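Long-range contacts in glucuronoarabinoxylan endo-1,4-beta-xylanase (Clostridium papyrosolvens, PDB 4FMV), which hydrolyses internal beta-1,4 linkages of xylan, as a glycoside hydrolase family 30 subfamily 8 enzyme with altered substrate specificity: residues A[23-29]-A[68-72]; A[52-58]-A[89-94]; A[246-251]-A[286-290]. All coordinates share one frame; numbering follows the deposited sequence.

In the fold
The chain is the catalytic part of a longer protein that also has CBM6 and dockerin modules, and it combines a (beta/alpha)8 barrel with a beta-rich side domain. Contacts 1 and 2 lie on the same side of the chain's centre, their centres 18 Å apart, and interlock along the sequence: the loop after strand 11-22 meets helix 67-78, and the loop leading into that helix meets the loop after strand 82-86. Contact 3 follows later, between helices 240-255 and 282-291, its centre 36 Å from that of contact 2 and beyond the chain's centre. Contacts 1 and 2 thus join neighbouring loops and a helix, and contact 3 separately pairs two helices beside the beta domain.

Contact 1 (A[23-29]-A[68-72]); sequences SAWCGTI and PELAN
Asn72, on helix 67-78, reads the backbone of the loop after strand 11-22 with its whole side-chain amide. Its OD1 accepts from Ile29 N at 2.9 Å, in the carbonyl plane on a lone pair, while its ND2 donates to Gly27 O at 2.9 Å with an N-H...O angle of 165°. The two bonds straddle Thr28 and fix which end of the amide is oxygen. The second hydrogen of ND2 runs almost straight (179°) to OE2 of Glu69, one turn back on the same helix. Ser23 OG gives that same OE2 a short bond of 2.6 Å on the syn lone pair, whereas Asn72 comes from above the carboxylate plane. Glu69 gets there through a bend at chi2 (-76°), which swings the acid under the type II turn of Ser23 to Cys26. Its other oxygen, OE1, accepts from a water that in turn accepts from Trp25 N, and also from Arg49 N of the neighbouring barrel strand.

The network around the buried Ser23, Glu69 and Asn72 side chains gives way to looser packing around Thr28 and Pro68, where the surface begins. Thr28 lies across Pro68, nearly perpendicular to it, OG1 lying 3.6 Å from Pro68 CA, and Thr28 CG2 rests 4.0 Å from Ala71 CB. A water that donates to both Ile29 O and Asn72 OD1 sits beside Thr28 and Ala71. With donors on both oxygens, Glu69 is probably a carboxylate whose charge is balanced by backbone N-H, hydroxyl, amide and water donors.

Contact 2 (A[52-58]-A[89-94]); sequences EGIGDAW and NPPASM
Glu52 and Asn89 join the loops that follow strands 45-49 and 82-86, adjacent parallel strands of the barrel. Asn89 ND2 donates to Glu52 OE2 at 2.8 Å, but the bond is oblique: the amide approaches from above the carboxylate, and the two planes are turned 59° apart. Asn89 OD1 finds its own donor in Thr151 OG1, and Glu52 OE1 has a long, weak ion pair with Arg49.

At the other end of the contact Ser93 OG gives Asp56 OD1 a bond of 2.6 Å, on the syn lone pair. With chi1 at 65° OG stands between the backbone N and the carbonyl carbon of Ser93, facing Asp56. The same OD1 accepts from a water 2.9 Å away, which accepts a hydrogen bond from Ser93 N, so Asp56 reaches the hydroxyl directly and the backbone through solvent. A second water does the equivalent job between Glu52 O and Ala92 N.

Between these polar ends Pro91 presses on the turn, its CG 3.5 Å from Gly55 O, an atom lying in plane at the edge of the Trp58 ring. Pro91 CG also meets Trp58 NE1, and Met94 CE reaches Trp58 CZ2 at 3.8 Å; the Tyr120 and Trp58 rings meet edge-to-face. The donors on Asp56 OD1 and Glu52 OE2 would favour the carboxylate form of both acids.

Contact 3 (A[246-251]-A[286-290]); sequences MSKEIH and VLGQF
Helices 246-251 and 286-290 run in the same general direction, crossing at -32° with their axes 9.9 Å apart, and their backbones come nearest at Ser247 and Val286. No hydrogen bond passes between them; the interface is mainly apolar. Ile250 and Phe290 run antiparallel alongside one another, and Ile250 CG2 sits squarely over one face of the phenyl ring, 3.5 Å from its centroid and 8° off the ring normal. This CH-pi contact follows from the isoleucine chi1 of -57°, which puts CG2 anti to the backbone N; CG1 lies anti to the carbonyl carbon, and an extended chi2 (169°) carries CD1 to Leu287 CD1 at 3.7 Å.

A turn earlier, Met246 stretches out fully along Val286 until its CE lies 3.8 Å from Leu287 CB, with its CG against Val286 CG1. That same CG1 methyl touches Ser247 OG at 3.5 Å, a van der Waals contact of the hydroxyl oxygen, whose hydrogen bond goes to Ile243 O within its own helix.

Tyr262 and Tyr264 of strand 261-266 lie beneath Ile250, Met246 and Leu287, while Ile381 and Val325 of the side domain pack on Phe290. The arrangement is that of the (beta/alpha)8 barrel, in which successive outer helices pack side by side over the strand connecting them, here with the beta domain of family 30 enzymes laid against both helices.

Contact 1 (A[23-29]-A[68-72])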
# COMPACT_ATOMS: atom_id res chain seq x y z
N SER A 23 2.92 7.86 7.73
CA SER A 23 3.22 8.98 8.64
C SER A 23 4.70 9.01 9.08
O SER A 23 5.06 9.78 9.97
CB SER A 23 2.28 8.98 9.86
OG SER A 23 2.26 7.71 10.50
N ALA A 24 5.53 8.14 8.50
CA ALA A 24 6.96 8.08 8.87
C ALA A 24 7.63 9.44 8.79
O ALA A 24 7.48 10.14 7.80
CB ALA A 24 7.71 7.09 7.94
N TRP A 25 8.36 9.81 9.84
CA TRP A 25 9.09 11.08 9.90
C TRP A 25 8.21 12.32 9.71
O TRP A 25 8.71 13.40 9.39
CB TRP A 25 10.23 11.10 8.88
CG TRP A 25 11.42 10.25 9.28
CD1 TRP A 25 12.22 10.41 10.40
CD2 TRP A 25 11.96 9.13 8.56
NE1 TRP A 25 13.20 9.45 10.41
CE2 TRP A 25 13.07 8.66 9.29
CE3 TRP A 25 11.61 8.48 7.36
CZ2 TRP A 25 13.85 7.56 8.86
CZ3 TRP A 25 12.38 7.39 6.95
CH2 TRP A 25 13.48 6.94 7.70
N CYS A 26 6.91 12.18 9.94
CA CYS A 26 5.98 13.32 9.86
C CYS A 26 5.70 13.96 11.22
O CYS A 26 4.81 14.82 11.35
CB CYS A 26 4.67 12.91 9.17
SG CYS A 26 4.99 12.38 7.48
N GLY A 27 6.41 13.50 12.25
CA GLY A 27 6.10 13.91 13.61
C GLY A 27 4.65 13.57 13.91
O GLY A 27 4.15 12.49 13.54
N THR A 28 3.97 14.50 14.59
CA THR A 28 2.55 14.36 14.88
C THR A 28 1.76 15.09 13.82
O THR A 28 1.78 16.33 13.76
CB THR A 28 2.25 14.93 16.26
OG1 THR A 28 3.09 14.27 17.21
CG2 THR A 28 0.76 14.72 16.66
N ILE A 29 1.04 14.33 12.98
CA ILE A 29 0.27 14.92 11.89
C ILE A 29 -1.02 15.57 12.45
O ILE A 29 -1.61 15.05 13.41
CB ILE A 29 -0.04 13.87 10.82
CG1 ILE A 29 1.28 13.31 10.24
CG2 ILE A 29 -0.89 14.46 9.75
CD1 ILE A 29 1.13 12.32 9.04
N PRO A 68 4.44 10.14 18.96
CA PRO A 68 3.96 10.80 17.73
C PRO A 68 3.26 9.81 16.79
O PRO A 68 2.22 10.13 16.23
CB PRO A 68 5.25 11.33 17.09
CG PRO A 68 6.16 11.59 18.27
CD PRO A 68 5.87 10.41 19.19
N GLU A 69 3.81 8.62 16.62
CA GLU A 69 3.22 7.66 15.71
C GLU A 69 1.97 7.02 16.33
O GLU A 69 1.04 6.68 15.62
CB GLU A 69 4.24 6.60 15.28
CG GLU A 69 5.33 7.11 14.31
CD GLU A 69 4.81 7.28 12.89
OE1 GLU A 69 5.62 7.10 11.94
OE2 GLU A 69 3.62 7.62 12.73
N LEU A 70 1.95 6.87 17.65
CA LEU A 70 0.69 6.51 18.32
C LEU A 70 -0.44 7.51 17.99
O LEU A 70 -1.56 7.12 17.70
CB LEU A 70 0.87 6.38 19.85
CG LEU A 70 -0.44 6.26 20.64
CD1 LEU A 70 -1.14 4.94 20.32
CD2 LEU A 70 -0.23 6.39 22.15
N ALA A 71 -0.14 8.81 18.03
CA ALA A 71 -1.16 9.80 17.75
C ALA A 71 -1.64 9.68 16.30
O ALA A 71 -2.84 9.80 16.01
CB ALA A 71 -0.63 11.23 18.05
N ASN A 72 -0.71 9.45 15.38
CA ASN A 72 -1.04 9.25 13.97
C ASN A 72 -1.94 8.03 13.80
O ASN A 72 -2.97 8.09 13.14
CB ASN A 72 0.26 9.11 13.16
CG ASN A 72 1.08 10.41 13.16
OD1 ASN A 72 0.51 11.50 13.29
ND2 ASN A 72 2.40 10.29 13.04
O HOH W 1 8.12 8.19 12.24
O HOH W 2 -1.28 12.73 14.72

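Contact 2 (A[52-58]-A[89-94])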
# COMPACT_ATOMS: atom_id res chain seq x y z
N GLU A 52 13.69 4.13 16.21
CA GLU A 52 14.78 3.45 16.93
C GLU A 52 15.54 4.44 17.81
O GLU A 52 16.37 4.04 18.62
CB GLU A 52 15.74 2.70 15.99
CG GLU A 52 16.68 3.61 15.14
CD GLU A 52 16.09 3.97 13.78
OE1 GLU A 52 14.85 3.96 13.64
OE2 GLU A 52 16.85 4.28 12.85
N GLY A 53 15.20 5.72 17.67
CA GLY A 53 15.77 6.78 18.49
C GLY A 53 15.47 6.56 19.97
O GLY A 53 16.09 7.17 20.84
N ILE A 54 14.49 5.69 20.24
CA ILE A 54 14.18 5.26 21.60
C ILE A 54 15.40 4.56 22.24
O ILE A 54 15.57 4.59 23.45
CB ILE A 54 12.94 4.32 21.63
CG1 ILE A 54 12.48 4.08 23.07
CG2 ILE A 54 13.23 2.99 20.93
CD1 ILE A 54 11.05 3.59 23.18
N GLY A 55 16.25 3.95 21.42
CA GLY A 55 17.41 3.29 22.00
C GLY A 55 17.01 2.10 22.86
O GLY A 55 16.16 1.31 22.46
N ASP A 56 17.59 1.97 24.05
CA ASP A 56 17.25 0.84 24.91
C ASP A 56 16.10 1.14 25.87
O ASP A 56 15.71 0.28 26.67
CB ASP A 56 18.46 0.37 25.71
CG ASP A 56 19.58 -0.14 24.83
OD1 ASP A 56 19.33 -0.47 23.65
OD2 ASP A 56 20.73 -0.18 25.31
N ALA A 57 15.56 2.37 25.80
CA ALA A 57 14.58 2.82 26.79
C ALA A 57 13.29 2.00 26.71
O ALA A 57 12.49 1.99 27.66
CB ALA A 57 14.30 4.32 26.61
N TRP A 58 13.09 1.31 25.59
CA TRP A 58 11.93 0.43 25.47
C TRP A 58 11.95 -0.68 26.51
O TRP A 58 10.89 -1.18 26.90
CB TRP A 58 11.83 -0.18 24.08
CG TRP A 58 12.92 -1.12 23.75
CD1 TRP A 58 14.15 -0.80 23.22
CD2 TRP A 58 12.90 -2.55 23.87
NE1 TRP A 58 14.89 -1.94 23.04
CE2 TRP A 58 14.15 -3.02 23.43
CE3 TRP A 58 11.95 -3.47 24.34
CZ2 TRP A 58 14.47 -4.39 23.42
CZ3 TRP A 58 12.28 -4.82 24.34
CH2 TRP A 58 13.53 -5.26 23.87
N ASN A 89 15.83 0.57 11.24
CA ASN A 89 16.95 0.03 12.01
C ASN A 89 16.45 -0.50 13.34
O ASN A 89 15.45 -0.02 13.87
CB ASN A 89 18.01 1.11 12.31
CG ASN A 89 18.62 1.74 11.06
OD1 ASN A 89 19.49 1.16 10.41
ND2 ASN A 89 18.20 2.95 10.77
N PRO A 90 17.16 -1.49 13.91
CA PRO A 90 16.84 -1.71 15.32
C PRO A 90 17.55 -0.64 16.15
O PRO A 90 18.30 0.15 15.58
CB PRO A 90 17.44 -3.09 15.60
CG PRO A 90 18.54 -3.25 14.60
CD PRO A 90 18.15 -2.44 13.38
N PRO A 91 17.37 -0.65 17.49
CA PRO A 91 18.18 0.20 18.36
C PRO A 91 19.67 -0.01 18.10
O PRO A 91 20.09 -1.12 17.78
CB PRO A 91 17.83 -0.29 19.76
CG PRO A 91 16.45 -0.78 19.64
CD PRO A 91 16.43 -1.46 18.28
N ALA A 92 20.45 1.06 18.24
CA ALA A 92 21.87 1.03 17.93
C ALA A 92 22.60 -0.12 18.64
O ALA A 92 23.52 -0.69 18.06
CB ALA A 92 22.51 2.36 18.30
N SER A 93 22.17 -0.46 19.86
CA SER A 93 22.88 -1.48 20.65
C SER A 93 22.74 -2.89 20.08
O SER A 93 23.46 -3.79 20.49
CB SER A 93 22.43 -1.46 22.12
OG SER A 93 21.06 -1.84 22.27
N MET A 94 21.78 -3.09 19.17
CA MET A 94 21.61 -4.39 18.53
C MET A 94 22.37 -4.56 17.21
O MET A 94 22.44 -5.67 16.66
CB MET A 94 20.13 -4.64 18.24
CG MET A 94 19.18 -4.52 19.43
SD MET A 94 17.61 -5.29 18.97
CE MET A 94 16.56 -4.69 20.30
O HOH W 3 19.25 3.74 18.74
O HOH W 4 20.31 1.24 21.58

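Contact 3 (A[246-251]-A[286-290])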
# COMPACT_ATOMS: atom_id res chain seq x y z
N MET A 246 1.52 7.57 -11.93
CA MET A 246 1.02 7.07 -10.65
C MET A 246 -0.32 6.37 -10.82
O MET A 246 -0.51 5.29 -10.27
CB MET A 246 0.91 8.19 -9.60
CG MET A 246 0.28 7.77 -8.28
SD MET A 246 0.16 9.14 -7.09
CE MET A 246 -0.76 8.33 -5.77
N SER A 247 -1.23 6.96 -11.60
CA SER A 247 -2.52 6.33 -11.92
C SER A 247 -2.26 4.94 -12.48
O SER A 247 -2.81 3.95 -12.00
CB SER A 247 -3.29 7.15 -12.96
OG SER A 247 -3.75 8.40 -12.43
N LYS A 248 -1.42 4.88 -13.52
CA LYS A 248 -1.15 3.63 -14.21
C LYS A 248 -0.50 2.56 -13.32
O LYS A 248 -0.86 1.40 -13.38
CB LYS A 248 -0.31 3.88 -15.46
CG LYS A 248 0.32 2.59 -16.04
CD LYS A 248 -0.42 2.04 -17.23
CE LYS A 248 0.56 1.32 -18.19
NZ LYS A 248 1.42 0.26 -17.54
N GLU A 249 0.46 2.95 -12.49
CA GLU A 249 1.09 1.97 -11.60
C GLU A 249 0.13 1.35 -10.58
O GLU A 249 0.20 0.15 -10.28
CB GLU A 249 2.27 2.60 -10.86
CG GLU A 249 3.01 1.59 -10.00
CD GLU A 249 4.29 2.18 -9.46
OE1 GLU A 249 5.24 2.36 -10.23
OE2 GLU A 249 4.32 2.49 -8.27
N ILE A 250 -0.78 2.14 -10.03
CA ILE A 250 -1.74 1.55 -9.11
C ILE A 250 -2.62 0.54 -9.85
O ILE A 250 -2.87 -0.56 -9.36
CB ILE A 250 -2.61 2.60 -8.38
CG1 ILE A 250 -1.72 3.59 -7.62
CG2 ILE A 250 -3.56 1.91 -7.42
CD1 ILE A 250 -2.48 4.84 -7.08
N HIS A 251 -3.05 0.90 -11.05
CA HIS A 251 -3.76 -0.03 -11.93
C HIS A 251 -2.95 -1.31 -12.11
O HIS A 251 -3.49 -2.42 -11.96
CB HIS A 251 -4.04 0.63 -13.28
CG HIS A 251 -4.41 -0.33 -14.37
ND1 HIS A 251 -5.72 -0.55 -14.75
CD2 HIS A 251 -3.65 -1.12 -15.16
CE1 HIS A 251 -5.74 -1.44 -15.73
NE2 HIS A 251 -4.50 -1.81 -15.99
N VAL A 286 -5.30 11.26 -6.82
CA VAL A 286 -5.07 10.07 -7.66
C VAL A 286 -5.27 8.81 -6.81
O VAL A 286 -6.01 7.90 -7.19
CB VAL A 286 -3.65 10.03 -8.25
CG1 VAL A 286 -3.39 8.63 -8.92
CG2 VAL A 286 -3.45 11.18 -9.25
N LEU A 287 -4.62 8.75 -5.65
CA LEU A 287 -4.78 7.58 -4.78
C LEU A 287 -6.22 7.48 -4.27
O LEU A 287 -6.75 6.37 -4.12
CB LEU A 287 -3.77 7.59 -3.63
CG LEU A 287 -3.76 6.39 -2.69
CD1 LEU A 287 -3.37 5.12 -3.45
CD2 LEU A 287 -2.78 6.62 -1.54
N GLY A 288 -6.85 8.62 -4.01
CA GLY A 288 -8.23 8.65 -3.56
C GLY A 288 -9.26 8.09 -4.54
O GLY A 288 -10.32 7.61 -4.12
N GLN A 289 -8.97 8.18 -5.84
CA GLN A 289 -9.83 7.59 -6.87
C GLN A 289 -10.01 6.10 -6.61
O GLN A 289 -11.01 5.49 -7.03
CB GLN A 289 -9.19 7.77 -8.25
CG GLN A 289 -9.05 9.22 -8.71
CD GLN A 289 -10.34 9.85 -9.17
OE1 GLN A 289 -10.43 11.08 -9.27
NE2 GLN A 289 -11.33 9.03 -9.49
N PHE A 290 -9.01 5.51 -5.95
CA PHE A 290 -9.05 4.12 -5.48
C PHE A 290 -9.61 4.04 -4.07
O PHE A 290 -10.62 3.36 -3.84
CB PHE A 290 -7.68 3.45 -5.55
CG PHE A 290 -7.17 3.25 -6.97
CD1 PHE A 290 -6.42 4.23 -7.61
CD2 PHE A 290 -7.46 2.08 -7.67
CE1 PHE A 290 -5.97 4.05 -8.92
CE2 PHE A 290 -7.01 1.89 -8.97
CZ PHE A 290 -6.26 2.87 -9.60